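Local coordinates for putative DNA-binding protein (PDB 2HX0) that probably binds DNA and holds a magnesium ion on a cluster of three histidines, at residues A[15-21]-A[121-127]; A[35-40]-A[84-88]; A[52-58]-A[113-119]; A[90-94]-A[105-109]. The protein carries 2 engineered substitutions. One frame throughout, in Å; residues are numbered along the deposited sequence.

Contact 1: A[15-21]-A[121-127]; sequences ASTARFY and VIGELPA
The guanidinium of R19 lies with one face over CG of E124, NH2 standing 3.7 Å from that carbon, while the two side chains run side by side on one face of the sheet. NE and NH2 of R19 both donate to OH of Y21, which sits in the guanidinium plane. The planes of guanidinium and carboxylate are 59° apart. E124 OE2 is 4.4 Å from R19 NH2 but well out of the guanidinium plane, where no N-H points at it; a water accepts from NH2 and donates to OE2. E124 OE2 also meets R148 and the backbone N of R45. Beneath, strands 15-25 and 113-124 pair antiparallel: R19 N reaches E124 O at 2.9 Å and Y21 N reaches I122 O at 2.8 Å. On the other face the F20 ring brings CD2 to 3.6 Å from CA of G123. Beyond the ladder, S16 OG, turned away from its own backbone N (chi1 180°), accepts from A127 N at 3.1 Å. Backbone ladders and the packing of F20 on W48 of the second subunit join this edge to both neighbouring chains. The guanidinium is thus fixed by Y21 OH and tied to E124 through water.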
# COMPACT_ATOMS: atom_id res chain seq x y z
N ALA A 15 11.74 15.94 -1.82
CA ALA A 15 11.41 15.83 -3.25
C ALA A 15 12.34 15.04 -4.17
O ALA A 15 13.56 15.24 -4.17
CB ALA A 15 11.19 17.21 -3.82
N SER A 16 11.75 14.16 -4.98
CA SER A 16 12.52 13.36 -5.93
C SER A 16 11.65 12.62 -6.93
O SER A 16 10.50 12.30 -6.65
CB SER A 16 13.38 12.34 -5.18
OG SER A 16 14.14 11.55 -6.07
N THR A 17 12.22 12.35 -8.10
CA THR A 17 11.53 11.55 -9.11
C THR A 17 11.79 10.14 -8.59
O THR A 17 12.57 9.97 -7.65
CB THR A 17 12.19 11.69 -10.49
OG1 THR A 17 13.56 11.29 -10.40
CG2 THR A 17 12.12 13.13 -10.97
N ALA A 18 11.15 9.14 -9.16
CA ALA A 18 11.38 7.79 -8.71
C ALA A 18 11.68 6.85 -9.86
O ALA A 18 11.20 7.05 -10.97
CB ALA A 18 10.17 7.27 -7.93
N ARG A 19 12.51 5.85 -9.58
CA ARG A 19 12.86 4.82 -10.54
C ARG A 19 12.25 3.58 -9.89
O ARG A 19 12.43 3.36 -8.70
CB ARG A 19 14.38 4.68 -10.65
CG ARG A 19 14.83 3.73 -11.75
CD ARG A 19 16.33 3.79 -11.97
NE ARG A 19 17.08 3.32 -10.81
CZ ARG A 19 17.86 4.09 -10.05
NH1 ARG A 19 17.99 5.38 -10.32
NH2 ARG A 19 18.51 3.56 -9.02
N PHE A 20 11.54 2.77 -10.67
CA PHE A 20 10.92 1.57 -10.10
C PHE A 20 11.53 0.28 -10.59
O PHE A 20 12.04 0.18 -11.70
CB PHE A 20 9.42 1.56 -10.39
CG PHE A 20 8.68 2.67 -9.72
CD1 PHE A 20 8.56 3.92 -10.34
CD2 PHE A 20 8.16 2.50 -8.45
CE1 PHE A 20 7.93 4.98 -9.69
CE2 PHE A 20 7.52 3.56 -7.79
CZ PHE A 20 7.41 4.80 -8.41
N TYR A 21 11.47 -0.72 -9.72
CA TYR A 21 12.00 -2.04 -10.01
C TYR A 21 10.92 -3.08 -9.76
O TYR A 21 10.21 -3.01 -8.76
CB TYR A 21 13.19 -2.37 -9.11
CG TYR A 21 14.39 -1.48 -9.30
CD1 TYR A 21 14.48 -0.25 -8.66
CD2 TYR A 21 15.45 -1.87 -10.11
CE1 TYR A 21 15.60 0.57 -8.81
CE2 TYR A 21 16.57 -1.07 -10.27
CZ TYR A 21 16.64 0.15 -9.62
OH TYR A 21 17.76 0.93 -9.78
N VAL A 121 7.11 -4.31 -6.29
CA VAL A 121 7.45 -3.15 -7.10
C VAL A 121 8.13 -2.25 -6.08
O VAL A 121 7.50 -1.83 -5.10
CB VAL A 121 6.23 -2.44 -7.69
CG1 VAL A 121 6.69 -1.16 -8.40
CG2 VAL A 121 5.54 -3.34 -8.68
N ILE A 122 9.41 -2.01 -6.28
CA ILE A 122 10.18 -1.18 -5.35
C ILE A 122 10.54 0.15 -5.98
O ILE A 122 11.03 0.21 -7.10
CB ILE A 122 11.47 -1.91 -4.93
CG1 ILE A 122 11.11 -3.21 -4.19
CG2 ILE A 122 12.34 -1.00 -4.07
CD1 ILE A 122 10.47 -4.28 -5.01
N GLY A 123 10.28 1.23 -5.25
CA GLY A 123 10.61 2.55 -5.75
C GLY A 123 11.91 3.03 -5.13
O GLY A 123 12.21 2.72 -3.98
N GLU A 124 12.70 3.76 -5.91
CA GLU A 124 13.97 4.33 -5.46
C GLU A 124 13.91 5.82 -5.78
O GLU A 124 13.46 6.21 -6.86
CB GLU A 124 15.16 3.69 -6.20
CG GLU A 124 16.47 4.49 -6.13
CD GLU A 124 17.20 4.40 -4.80
OE1 GLU A 124 16.57 4.02 -3.78
OE2 GLU A 124 18.40 4.72 -4.75
N LEU A 125 14.34 6.66 -4.83
CA LEU A 125 14.31 8.11 -5.02
C LEU A 125 15.75 8.58 -5.24
O LEU A 125 16.48 8.87 -4.29
CB LEU A 125 13.72 8.76 -3.76
CG LEU A 125 12.32 8.23 -3.42
CD1 LEU A 125 11.97 8.57 -1.98
CD2 LEU A 125 11.31 8.79 -4.39
N PRO A 126 16.17 8.68 -6.52
CA PRO A 126 17.53 9.10 -6.88
C PRO A 126 18.06 10.42 -6.34
O PRO A 126 19.28 10.59 -6.24
CB PRO A 126 17.51 9.08 -8.41
CG PRO A 126 16.43 8.07 -8.74
CD PRO A 126 15.37 8.45 -7.73
N ALA A 127 17.19 11.35 -5.99
CA ALA A 127 17.65 12.64 -5.48
C ALA A 127 17.82 12.66 -3.96
O ALA A 127 18.28 13.66 -3.40
CB ALA A 127 16.68 13.75 -5.91
O HOH W 1 19.90 5.09 -6.88

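Contact 2: A[35-40]-A[84-88]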
# COMPACT_ATOMS: atom_id res chain seq x y z
N LEU A 35 15.45 -9.01 -0.08
CA LEU A 35 15.27 -7.57 -0.24
C LEU A 35 16.61 -6.88 -0.09
O LEU A 35 16.95 -5.99 -0.88
CB LEU A 35 14.28 -7.02 0.79
CG LEU A 35 12.80 -7.34 0.55
CD1 LEU A 35 11.97 -6.76 1.70
CD2 LEU A 35 12.35 -6.74 -0.77
N HIS A 36 17.39 -7.29 0.90
CA HIS A 36 18.70 -6.68 1.12
C HIS A 36 19.62 -6.98 -0.06
O HIS A 36 20.41 -6.13 -0.47
CB HIS A 36 19.32 -7.18 2.42
CG HIS A 36 20.58 -6.47 2.79
ND1 HIS A 36 21.83 -7.05 2.67
CD2 HIS A 36 20.80 -5.22 3.24
CE1 HIS A 36 22.76 -6.18 3.03
NE2 HIS A 36 22.16 -5.06 3.38
N ALA A 37 19.53 -8.19 -0.60
CA ALA A 37 20.36 -8.54 -1.74
C ALA A 37 20.03 -7.64 -2.93
O ALA A 37 20.93 -7.20 -3.65
CB ALA A 37 20.15 -10.00 -2.13
N PHE A 38 18.75 -7.36 -3.13
CA PHE A 38 18.33 -6.50 -4.23
C PHE A 38 18.82 -5.08 -4.00
O PHE A 38 19.24 -4.39 -4.94
CB PHE A 38 16.81 -6.52 -4.35
CG PHE A 38 16.30 -5.99 -5.66
CD1 PHE A 38 16.31 -6.79 -6.80
CD2 PHE A 38 15.83 -4.68 -5.77
CE1 PHE A 38 15.86 -6.31 -8.03
CE2 PHE A 38 15.37 -4.18 -6.99
CZ PHE A 38 15.38 -5.00 -8.13
N VAL A 39 18.75 -4.62 -2.76
CA VAL A 39 19.21 -3.29 -2.42
C VAL A 39 20.71 -3.17 -2.70
O VAL A 39 21.17 -2.17 -3.25
CB VAL A 39 18.94 -2.96 -0.94
CG1 VAL A 39 19.76 -1.76 -0.51
CG2 VAL A 39 17.46 -2.67 -0.76
N GLN A 40 21.46 -4.20 -2.32
CA GLN A 40 22.90 -4.21 -2.54
C GLN A 40 23.23 -4.29 -4.02
O GLN A 40 24.11 -3.57 -4.51
CB GLN A 40 23.55 -5.38 -1.81
CG GLN A 40 23.73 -5.16 -0.32
CD GLN A 40 24.68 -4.01 -0.02
OE1 GLN A 40 25.79 -3.96 -0.56
NE2 GLN A 40 24.26 -3.10 0.84
N THR A 84 10.22 1.48 4.22
CA THR A 84 11.38 2.01 3.53
C THR A 84 12.56 1.07 3.68
O THR A 84 12.59 0.23 4.58
CB THR A 84 11.77 3.36 4.14
OG1 THR A 84 11.91 3.22 5.56
CG2 THR A 84 10.69 4.40 3.84
N LEU A 85 13.52 1.18 2.78
CA LEU A 85 14.71 0.36 2.87
C LEU A 85 15.83 1.02 2.09
O LEU A 85 15.58 1.78 1.16
CB LEU A 85 14.45 -1.07 2.35
CG LEU A 85 14.10 -1.35 0.90
CD1 LEU A 85 14.06 -2.86 0.69
CD2 LEU A 85 12.76 -0.73 0.53
N GLU A 86 17.05 0.76 2.52
CA GLU A 86 18.22 1.34 1.87
C GLU A 86 19.45 0.49 2.16
O GLU A 86 19.35 -0.54 2.83
CB GLU A 86 18.42 2.78 2.34
CG GLU A 86 18.76 2.98 3.82
CD GLU A 86 17.57 2.91 4.75
OE1 GLU A 86 16.41 3.04 4.29
OE2 GLU A 86 17.79 2.74 5.97
N LEU A 87 20.60 0.91 1.64
CA LEU A 87 21.84 0.14 1.82
C LEU A 87 22.10 -0.51 3.17
O LEU A 87 22.40 -1.70 3.23
CB LEU A 87 23.05 0.99 1.43
CG LEU A 87 23.39 1.09 -0.06
CD1 LEU A 87 24.76 1.72 -0.21
CD2 LEU A 87 23.38 -0.30 -0.70
N THR A 88 21.99 0.25 4.26
CA THR A 88 22.26 -0.32 5.57
C THR A 88 21.14 -0.18 6.59
O THR A 88 21.40 -0.07 7.79
CB THR A 88 23.55 0.27 6.19
OG1 THR A 88 23.35 1.66 6.48
CG2 THR A 88 24.71 0.12 5.23
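H36 and Q40, one helical turn apart, both direct a side-chain nitrogen at the carbonyl oxygen of L87, and both bonds are weak. NE2 of H36 comes to 3.4 Å from L87 O, which lies at the edge of the imidazole near its plane, but the N-H...O angle is only 136°. Q40 NE2 stands 3.3 Å from the same L87 O with a still more bent angle. The glutamine reaches it because its chain folds at chi2 (-64°), which also carries NE2 to 3.3 Å from CD2 of L87; the two side chains cross at about a right angle. Inside this polar rim V39 points at the strand with both methyls. CG1 abuts the peptide between E86 and L87, 3.5 Å from L87 N, whereas CG2 packs on CD1 of L85 at 3.7 Å. That same CD1 of L85 also touches CB of L35, a turn earlier, at 4.2 Å. E86 turns its side chain from the helix and forms a salt bridge with R132. Segment 35-40 of helix 31-42 packs on strand 84-86, their axes passing 8.9 Å apart at 53°. L85 also packs on A47 and I49 of strand 47-56, and L35 extends the packing to L92 of strand 89-97.

Contact 3: A[52-58]-A[113-119]; sequences CTGSLTD and TVRTTLE
R115 reaches back across a beta bulge to S55 and L56, where antiparallel strands 47-56 and 113-124 of the PCC-domain sheet slip register by two residues between G54 and L56. From its CB, 3.4 Å from T57 OG1, the arginine runs through CG and CD past that hydroxyl, crossing T57 at about a right angle. The chain then bends at chi3 (59°). NE donates to L56 O at 3.3 Å; the oxygen lies in the guanidinium plane, yet the donor stands above the carbonyl plane. One guanidinium face covers CB of S55, 3.4 Å from NH2, and NH2 goes on to a salt bridge with E77 and a hydrogen bond to F76 O. S55 bonds through both backbone groups, N to T117 O and O from R115 N, spanning R115 and T116, and pairing goes on with T57 N to T113 O. T53 and E119 lie alongside, CG2 of T53 being 3.7 Å from CB of E119, whose carboxylate engages T84 and R132 of the second subunit. T113 OG1 accepts from D58 N and donates to D58 OD2 at 2.8 Å, from above the carboxylate plane. Within the bulge, S55 OG and T116 OG1 are hydrogen-bonded at 2.7 Å.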
# COMPACT_ATOMS: atom_id res chain seq x y z
N CYS A 52 3.14 -4.82 -3.37
CA CYS A 52 3.54 -6.18 -3.02
C CYS A 52 2.37 -7.13 -2.85
O CYS A 52 1.35 -6.79 -2.24
CB CYS A 52 4.37 -6.17 -1.73
SG CYS A 52 4.95 -7.81 -1.18
N THR A 53 2.52 -8.33 -3.40
CA THR A 53 1.50 -9.35 -3.28
C THR A 53 2.21 -10.69 -3.31
O THR A 53 3.27 -10.82 -3.91
CB THR A 53 0.48 -9.29 -4.43
OG1 THR A 53 -0.56 -10.25 -4.19
CG2 THR A 53 1.14 -9.60 -5.76
N GLY A 54 1.64 -11.69 -2.63
CA GLY A 54 2.28 -12.99 -2.61
C GLY A 54 1.78 -13.87 -1.50
O GLY A 54 0.73 -13.62 -0.91
N SER A 55 2.57 -14.90 -1.19
CA SER A 55 2.21 -15.86 -0.15
C SER A 55 3.43 -16.26 0.66
O SER A 55 4.55 -16.24 0.17
CB SER A 55 1.60 -17.09 -0.81
OG SER A 55 2.45 -17.60 -1.82
N LEU A 56 3.20 -16.63 1.91
CA LEU A 56 4.28 -17.05 2.80
C LEU A 56 3.94 -18.34 3.53
O LEU A 56 2.77 -18.69 3.68
CB LEU A 56 4.56 -15.97 3.84
CG LEU A 56 4.96 -14.57 3.37
CD1 LEU A 56 5.03 -13.64 4.56
CD2 LEU A 56 6.31 -14.63 2.65
N THR A 57 4.99 -19.02 3.97
CA THR A 57 4.86 -20.26 4.72
C THR A 57 5.27 -19.93 6.15
O THR A 57 4.50 -20.12 7.10
CB THR A 57 5.77 -21.35 4.15
OG1 THR A 57 5.33 -21.71 2.84
CG2 THR A 57 5.75 -22.59 5.04
N ASP A 58 6.48 -19.41 6.31
CA ASP A 58 6.96 -19.01 7.63
C ASP A 58 6.78 -17.51 7.73
O ASP A 58 7.02 -16.78 6.77
CB ASP A 58 8.44 -19.36 7.81
CG ASP A 58 8.70 -20.85 7.68
OD1 ASP A 58 7.97 -21.64 8.32
OD2 ASP A 58 9.64 -21.23 6.95
N THR A 113 9.30 -16.66 4.95
CA THR A 113 9.68 -17.41 3.76
C THR A 113 8.56 -17.49 2.73
O THR A 113 7.40 -17.70 3.07
CB THR A 113 10.14 -18.84 4.12
OG1 THR A 113 9.06 -19.55 4.75
CG2 THR A 113 11.33 -18.79 5.07
N VAL A 114 8.93 -17.31 1.46
CA VAL A 114 7.97 -17.35 0.36
C VAL A 114 7.35 -18.73 0.17
O VAL A 114 8.05 -19.75 0.22
CB VAL A 114 8.67 -16.92 -0.96
CG1 VAL A 114 7.69 -16.98 -2.12
CG2 VAL A 114 9.22 -15.52 -0.80
N ARG A 115 6.05 -18.77 -0.06
CA ARG A 115 5.35 -20.03 -0.27
C ARG A 115 5.34 -20.36 -1.76
O ARG A 115 6.00 -21.30 -2.19
CB ARG A 115 3.93 -19.95 0.29
CG ARG A 115 3.18 -21.28 0.27
CD ARG A 115 2.16 -21.34 1.40
NE ARG A 115 1.17 -20.27 1.32
CZ ARG A 115 0.17 -20.23 0.45
NH1 ARG A 115 0.01 -21.21 -0.43
NH2 ARG A 115 -0.69 -19.21 0.46
N THR A 116 4.61 -19.57 -2.54
CA THR A 116 4.55 -19.78 -3.98
C THR A 116 5.20 -18.63 -4.74
O THR A 116 5.79 -18.84 -5.79
CB THR A 116 3.10 -19.95 -4.49
OG1 THR A 116 2.36 -18.75 -4.26
CG2 THR A 116 2.42 -21.11 -3.79
N THR A 117 5.11 -17.42 -4.19
CA THR A 117 5.67 -16.26 -4.87
C THR A 117 5.56 -15.00 -4.03
O THR A 117 4.80 -14.93 -3.08
CB THR A 117 4.92 -16.00 -6.21
OG1 THR A 117 5.65 -15.06 -7.01
CG2 THR A 117 3.54 -15.40 -5.92
N LEU A 118 6.36 -13.99 -4.39
CA LEU A 118 6.27 -12.69 -3.75
C LEU A 118 6.59 -11.71 -4.86
O LEU A 118 7.71 -11.66 -5.35
CB LEU A 118 7.25 -12.51 -2.59
CG LEU A 118 6.84 -11.26 -1.79
CD1 LEU A 118 5.53 -11.53 -1.05
CD2 LEU A 118 7.93 -10.87 -0.81
N GLU A 119 5.58 -10.96 -5.29
CA GLU A 119 5.73 -9.98 -6.36
C GLU A 119 5.92 -8.62 -5.74
O GLU A 119 5.13 -8.21 -4.89
CB GLU A 119 4.49 -10.00 -7.25
CG GLU A 119 4.32 -11.30 -8.03
CD GLU A 119 2.98 -11.40 -8.72
OE1 GLU A 119 2.45 -10.37 -9.19
OE2 GLU A 119 2.45 -12.53 -8.82

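Contact 4: A[90-94]-A[105-109]. With MG (magnesium ion), chain B.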
# COMPACT_ATOMS: atom_id res chain seq x y z
N GLU A 90 16.40 -0.37 7.20
CA GLU A 90 15.05 -0.54 6.69
C GLU A 90 14.05 -0.45 7.83
O GLU A 90 14.42 -0.47 9.00
CB GLU A 90 14.90 -1.90 5.99
CG GLU A 90 14.88 -3.11 6.92
CD GLU A 90 16.25 -3.41 7.52
OE1 GLU A 90 17.23 -3.45 6.75
OE2 GLU A 90 16.33 -3.61 8.75
N HIS A 91 12.78 -0.35 7.47
CA HIS A 91 11.68 -0.30 8.44
C HIS A 91 10.48 -0.81 7.66
O HIS A 91 9.86 -0.05 6.91
CB HIS A 91 11.44 1.13 8.93
CG HIS A 91 10.49 1.22 10.08
ND1 HIS A 91 10.18 2.41 10.71
CD2 HIS A 91 9.77 0.26 10.72
CE1 HIS A 91 9.32 2.18 11.69
NE2 HIS A 91 9.06 0.88 11.71
N LEU A 92 10.17 -2.09 7.84
CA LEU A 92 9.07 -2.71 7.11
C LEU A 92 8.01 -3.34 8.01
O LEU A 92 8.34 -3.98 9.00
CB LEU A 92 9.62 -3.79 6.18
CG LEU A 92 10.70 -3.32 5.19
CD1 LEU A 92 11.42 -4.51 4.58
CD2 LEU A 92 10.05 -2.47 4.12
N HIS A 93 6.75 -3.14 7.65
CA HIS A 93 5.63 -3.72 8.38
C HIS A 93 4.91 -4.68 7.45
O HIS A 93 4.80 -4.42 6.25
CB HIS A 93 4.69 -2.63 8.88
CG HIS A 93 5.23 -1.86 10.05
ND1 HIS A 93 4.54 -0.84 10.66
CD2 HIS A 93 6.40 -1.99 10.73
CE1 HIS A 93 5.25 -0.37 11.67
NE2 HIS A 93 6.38 -1.05 11.74
N LEU A 94 4.42 -5.78 8.01
CA LEU A 94 3.76 -6.80 7.22
C LEU A 94 2.39 -7.19 7.76
O LEU A 94 2.19 -7.25 8.98
CB LEU A 94 4.65 -8.05 7.18
CG LEU A 94 4.10 -9.36 6.60
CD1 LEU A 94 3.91 -9.25 5.10
CD2 LEU A 94 5.07 -10.49 6.93
N GLY A 105 -0.75 -8.54 11.91
CA GLY A 105 0.17 -7.53 11.44
C GLY A 105 1.20 -7.13 12.47
O GLY A 105 0.99 -7.28 13.67
N GLY A 106 2.33 -6.63 11.99
CA GLY A 106 3.38 -6.20 12.90
C GLY A 106 4.63 -5.76 12.16
O GLY A 106 4.63 -5.62 10.94
N HIS A 107 5.69 -5.54 12.92
CA HIS A 107 6.98 -5.13 12.39
C HIS A 107 7.59 -6.39 11.78
O HIS A 107 7.73 -7.41 12.47
CB HIS A 107 7.84 -4.61 13.54
CG HIS A 107 9.17 -4.06 13.13
ND1 HIS A 107 9.31 -2.87 12.45
CD2 HIS A 107 10.43 -4.52 13.34
CE1 HIS A 107 10.60 -2.62 12.26
NE2 HIS A 107 11.29 -3.61 12.80
N MSE A 108 7.94 -6.36 10.50
CA MSE A 108 8.50 -7.53 9.85
C MSE A 108 9.93 -7.81 10.32
O MSE A 108 10.75 -6.90 10.42
CB MSE A 108 8.48 -7.36 8.33
CG MSE A 108 8.93 -8.61 7.59
SE MSE A 108 8.56 -8.48 5.70
CE MSE A 108 10.30 -7.94 5.08
N MSE A 109 10.20 -9.07 10.61
CA MSE A 109 11.51 -9.50 11.07
C MSE A 109 12.07 -10.56 10.13
O MSE A 109 11.34 -11.11 9.30
CB MSE A 109 11.41 -10.12 12.47
CG MSE A 109 10.88 -9.19 13.55
SE MSE A 109 12.07 -7.72 13.88
CE MSE A 109 13.54 -8.67 14.68
MG MG B . 8.16 -0.65 12.97
O HOH W 2 11.60 -3.99 9.61
O HOH W 3 7.30 1.41 14.13
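Strands 89-97 and 103-108 form an antiparallel hairpin, with L94 and G106 bonded both ways (L94 N to G106 O, 2.9 Å) and M108 N donating to L92 O at 2.8 Å. H93 and H107 are a non-hydrogen-bonded pair whose side chains diverge, yet whose rings bend back, with H91, to one magnesium ion. H91 and H93 each bind it through NE2, at 2.2 Å, while H107 uses ND1 at 2.6 Å. With CG turned opposite the backbone N (chi1 -176°), H107 brings CE1 to CD2 of H91 and sets ND1 at the edge of the H93 ring. The rings meet rim to rim: H107 CE1 lies 3.4 Å from CD2 of H91, with planes 59° apart, and the planes of H107 and H93 are 79° apart. A water is a further ligand at 2.5 Å. The second nitrogens of H91 and H93 are held by the third subunit, ND1 of H91 by E119 and ND1 of H93 by the carbonyl of V78, which probably helps orient both rings. On the other side of the hairpin, selenomethionine M108 runs alongside L92, its CE 3.6 Å from L92 CD1, beneath helix 31-42. Three histidines from two adjacent strands, with one water as a fourth observed ligand, form a three-histidine magnesium site at a subunit interface.

How the contacts relate
All four contacts involve one antiparallel sheet. Contacts 1 and 3 lie 24 Å apart, centre to centre, on strand 113-124, which pairs with 15-25 in contact 1 and with 47-56 in contact 3. Contact 2 sets helix 31-42 against strand 75-86, and contact 4 is the hairpin that follows, joined to it by T84 and H91 and by L35 and L92. Along the chain contact 1 encloses the other three, contact 4 is nested within contact 3, and contacts 2 and 3 interlock. L56 of contact 3 meets L94 of contact 4. Across subunits, a carboxylate of contact 3 reaches the histidines of contact 4 in another copy, which suggests that the trimer and the metal site depend on each other.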